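PDB 5FP2: ferric enterobactin receptor PIRA from Pseudomonas aeruginosa, which probably takes up ferric siderophores such as ferric enterobactin, and siderophore-drug conjugates, across the outer membrane as a TonB-dependent receptor. Local coordinates for residues T658-A666 and R677-K686. Residues are numbered along the deposited sequence; the frame is centred on the assembly and turned at random.
Sequences TYGIWGVSA and RGGVSNLFDK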
loop_
_atom_site.group_PDB
_atom_site.type_symbol
_atom_site.label_atom_id
_atom_site.label_comp_id
_atom_site.label_asym_id
_atom_site.label_seq_id
_atom_site.Cartn_x
_atom_site.Cartn_y
_atom_site.Cartn_z
ATOM N N THR A 658 21.515 -14.559 11.566
ATOM C CA THR A 658 20.095 -14.308 11.809
ATOM C C THR A 658 19.825 -13.913 13.262
ATOM O O THR A 658 20.580 -14.258 14.167
ATOM C CB THR A 658 19.228 -15.550 11.485
ATOM O OG1 THR A 658 18.925 -16.261 12.694
ATOM C CG2 THR A 658 19.929 -16.503 10.489
ATOM N N TYR A 659 18.707 -13.235 13.489
ATOM C CA TYR A 659 18.361 -12.757 14.828
ATOM C C TYR A 659 16.857 -12.579 14.977
ATOM O O TYR A 659 16.115 -12.801 14.022
ATOM C CB TYR A 659 19.125 -11.471 15.143
ATOM C CG TYR A 659 18.531 -10.210 14.554
ATOM C CD1 TYR A 659 18.900 -9.766 13.288
ATOM C CD2 TYR A 659 17.683 -9.404 15.300
ATOM C CE1 TYR A 659 18.415 -8.583 12.774
ATOM C CE2 TYR A 659 17.192 -8.226 14.788
ATOM C CZ TYR A 659 17.544 -7.825 13.518
ATOM O OH TYR A 659 17.024 -6.650 12.973
ATOM N N GLY A 660 16.402 -12.294 16.195
ATOM C CA GLY A 660 14.981 -12.426 16.529
ATOM C C GLY A 660 14.388 -11.262 17.315
ATOM O O GLY A 660 15.095 -10.569 18.055
ATOM N N ILE A 661 13.069 -11.102 17.234
ATOM C CA ILE A 661 12.403 -10.007 17.932
ATOM C C ILE A 661 10.958 -10.350 18.243
ATOM O O ILE A 661 10.173 -10.606 17.336
ATOM C CB ILE A 661 12.474 -8.742 17.073
ATOM C CG1 ILE A 661 13.712 -7.937 17.456
ATOM C CG2 ILE A 661 11.218 -7.906 17.219
ATOM C CD1 ILE A 661 14.618 -7.702 16.280
ATOM N N TRP A 662 10.604 -10.371 19.520
ATOM C CA TRP A 662 9.323 -10.950 19.920
ATOM C C TRP A 662 8.479 -9.952 20.650
ATOM O O TRP A 662 8.959 -9.348 21.604
ATOM C CB TRP A 662 9.537 -12.086 20.903
ATOM C CG TRP A 662 9.701 -13.463 20.314
ATOM C CD1 TRP A 662 8.746 -14.427 20.225
ATOM C CD2 TRP A 662 10.899 -14.038 19.816
ATOM N NE1 TRP A 662 9.270 -15.577 19.685
ATOM C CE2 TRP A 662 10.588 -15.354 19.399
ATOM C CE3 TRP A 662 12.196 -13.559 19.639
ATOM C CZ2 TRP A 662 11.551 -16.234 18.908
ATOM C CZ3 TRP A 662 13.136 -14.406 19.052
ATOM C CH2 TRP A 662 12.821 -15.751 18.752
ATOM N N GLY A 663 7.192 -9.876 20.313
ATOM C CA GLY A 663 6.263 -9.029 21.051
ATOM C C GLY A 663 5.151 -9.851 21.668
ATOM O O GLY A 663 4.824 -10.932 21.182
ATOM N N VAL A 664 4.538 -9.311 22.714
ATOM C CA VAL A 664 3.288 -9.843 23.250
ATOM C C VAL A 664 2.222 -8.756 23.268
ATOM O O VAL A 664 2.546 -7.579 23.392
ATOM C CB VAL A 664 3.485 -10.399 24.671
ATOM C CG1 VAL A 664 3.813 -9.289 25.656
ATOM C CG2 VAL A 664 2.249 -11.160 25.119
ATOM N N SER A 665 0.958 -9.170 23.183
ATOM C CA SER A 665 -0.151 -8.264 22.898
ATOM C C SER A 665 -1.492 -8.806 23.409
ATOM O O SER A 665 -1.839 -9.983 23.218
ATOM C CB SER A 665 -0.249 -8.044 21.396
ATOM O OG SER A 665 -0.871 -6.807 21.112
ATOM N N ALA A 666 -2.255 -7.926 24.054
ATOM C CA ALA A 666 -3.542 -8.310 24.638
ATOM C C ALA A 666 -4.603 -7.300 24.290
ATOM O O ALA A 666 -4.303 -6.127 24.117
ATOM C CB ALA A 666 -3.437 -8.436 26.149
ATOM N N ARG A 677 -6.443 -2.193 24.239
ATOM C CA ARG A 677 -5.373 -3.054 23.791
ATOM C C ARG A 677 -4.022 -2.573 24.295
ATOM O O ARG A 677 -3.750 -1.377 24.348
ATOM C CB ARG A 677 -5.359 -3.130 22.276
ATOM C CG ARG A 677 -4.354 -4.145 21.793
ATOM C CD ARG A 677 -4.872 -4.963 20.629
ATOM N NE ARG A 677 -4.019 -6.118 20.422
ATOM C CZ ARG A 677 -4.358 -7.352 20.750
ATOM N NH1 ARG A 677 -5.564 -7.612 21.244
ATOM N NH2 ARG A 677 -3.479 -8.334 20.562
ATOM N N GLY A 678 -3.174 -3.529 24.649
ATOM C CA GLY A 678 -1.873 -3.237 25.247
ATOM C C GLY A 678 -0.857 -4.339 24.965
ATOM O O GLY A 678 -1.223 -5.480 24.699
ATOM N N GLY A 679 0.425 -3.995 25.015
ATOM C CA GLY A 679 1.442 -4.839 24.431
ATOM C C GLY A 679 2.855 -4.423 24.760
ATOM O O GLY A 679 3.134 -3.267 25.042
ATOM N N VAL A 680 3.749 -5.413 24.759
ATOM C CA VAL A 680 5.191 -5.168 24.791
ATOM C C VAL A 680 5.827 -5.565 23.483
ATOM O O VAL A 680 5.513 -6.615 22.945
ATOM C CB VAL A 680 5.908 -5.991 25.843
ATOM C CG1 VAL A 680 7.380 -5.632 25.783
ATOM C CG2 VAL A 680 5.349 -5.730 27.228
ATOM N N SER A 681 6.655 -4.678 22.947
ATOM C CA SER A 681 7.327 -4.928 21.690
ATOM C C SER A 681 8.807 -5.074 21.976
ATOM O O SER A 681 9.368 -4.346 22.805
ATOM C CB SER A 681 7.113 -3.780 20.714
ATOM O OG SER A 681 8.033 -2.733 21.002
ATOM N N ASN A 682 9.443 -5.994 21.258
ATOM C CA ASN A 682 10.792 -6.363 21.582
ATOM C C ASN A 682 10.846 -6.772 23.057
ATOM O O ASN A 682 11.668 -6.297 23.848
ATOM C CB ASN A 682 11.781 -5.250 21.261
ATOM C CG ASN A 682 13.224 -5.762 21.146
ATOM O OD1 ASN A 682 13.541 -6.924 21.466
ATOM N ND2 ASN A 682 14.101 -4.902 20.651
ATOM N N LEU A 683 9.971 -7.712 23.394
ATOM C CA LEU A 683 10.011 -8.393 24.666
ATOM C C LEU A 683 11.416 -8.503 25.275
ATOM O O LEU A 683 11.655 -8.026 26.389
ATOM C CB LEU A 683 9.446 -9.807 24.503
ATOM C CG LEU A 683 8.085 -9.990 25.169
ATOM C CD1 LEU A 683 7.663 -11.457 25.092
ATOM C CD2 LEU A 683 8.184 -9.539 26.621
ATOM N N PHE A 684 12.327 -9.162 24.562
ATOM C CA PHE A 684 13.624 -9.515 25.127
ATOM C C PHE A 684 14.707 -8.441 24.926
ATOM O O PHE A 684 15.879 -8.725 25.148
ATOM C CB PHE A 684 14.069 -10.851 24.539
ATOM C CG PHE A 684 13.052 -11.961 24.710
ATOM C CD1 PHE A 684 12.788 -12.500 25.967
ATOM C CD2 PHE A 684 12.361 -12.479 23.620
ATOM C CE1 PHE A 684 11.818 -13.475 26.143
ATOM C CE2 PHE A 684 11.370 -13.436 23.798
ATOM C CZ PHE A 684 11.103 -13.938 25.061
ATOM N N ASP A 685 14.299 -7.200 24.607
ATOM C CA ASP A 685 15.204 -6.047 24.387
ATOM C C ASP A 685 16.458 -6.401 23.585
ATOM O O ASP A 685 17.560 -5.973 23.925
ATOM C CB ASP A 685 15.607 -5.375 25.716
ATOM C CG ASP A 685 15.977 -3.880 25.544
ATOM O OD1 ASP A 685 15.372 -3.194 24.693
ATOM O OD2 ASP A 685 16.853 -3.369 26.281
ATOM N N LYS A 686 16.292 -7.159 22.509
ATOM C CA LYS A 686 17.412 -7.450 21.627
ATOM C C LYS A 686 17.831 -6.160 20.950
ATOM O O LYS A 686 16.980 -5.446 20.414
ATOM C CB LYS A 686 17.010 -8.496 20.585
ATOM C CG LYS A 686 18.124 -8.861 19.638
ATOM C CD LYS A 686 19.123 -9.765 20.337
ATOM C CE LYS A 686 20.540 -9.561 19.823
ATOM N NZ LYS A 686 21.245 -10.855 19.568
#
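V664 pairs with V680, and A666 with G678, as antiparallel hydrogen-bonded pairs, the strand axes running at 167° and 4.6 Å apart at their closest. A666 N to G678 O (2.7 Å) is nearly straight. Beyond S681 the ladder gives way to a type I turn, N682 to D685, although L683 N still donates to W662 O. The asparagine side chain ties the turn's exit back: N682 ND2 donates to K686 O (2.9 Å), which lies in the amide plane of N682, while N682 OD1 accepts K686 N. On the face bearing V664 and V680, V664 CG1 lies 3.9 Å from V680 CB. The edge of F684 is directed at the face of the W662 five-membered ring, an offset edge-to-face pair with planes at 74° and F684 CE2 3.7 Å from W662 CB. S665 points to the other face, where R677 reaches its hydroxyl: with CG anti to the backbone N (chi1 -174°) and a bend at chi2, NE makes a weak bond to S665 OG at 3.3 Å. Y710, on strand 708-716 beyond that of R677, also hydrogen-bonds S665 OG. Backbone bonding thus joins both arms of this hairpin in the 22-stranded barrel, with apolar packing on one face and polar contacts on the other.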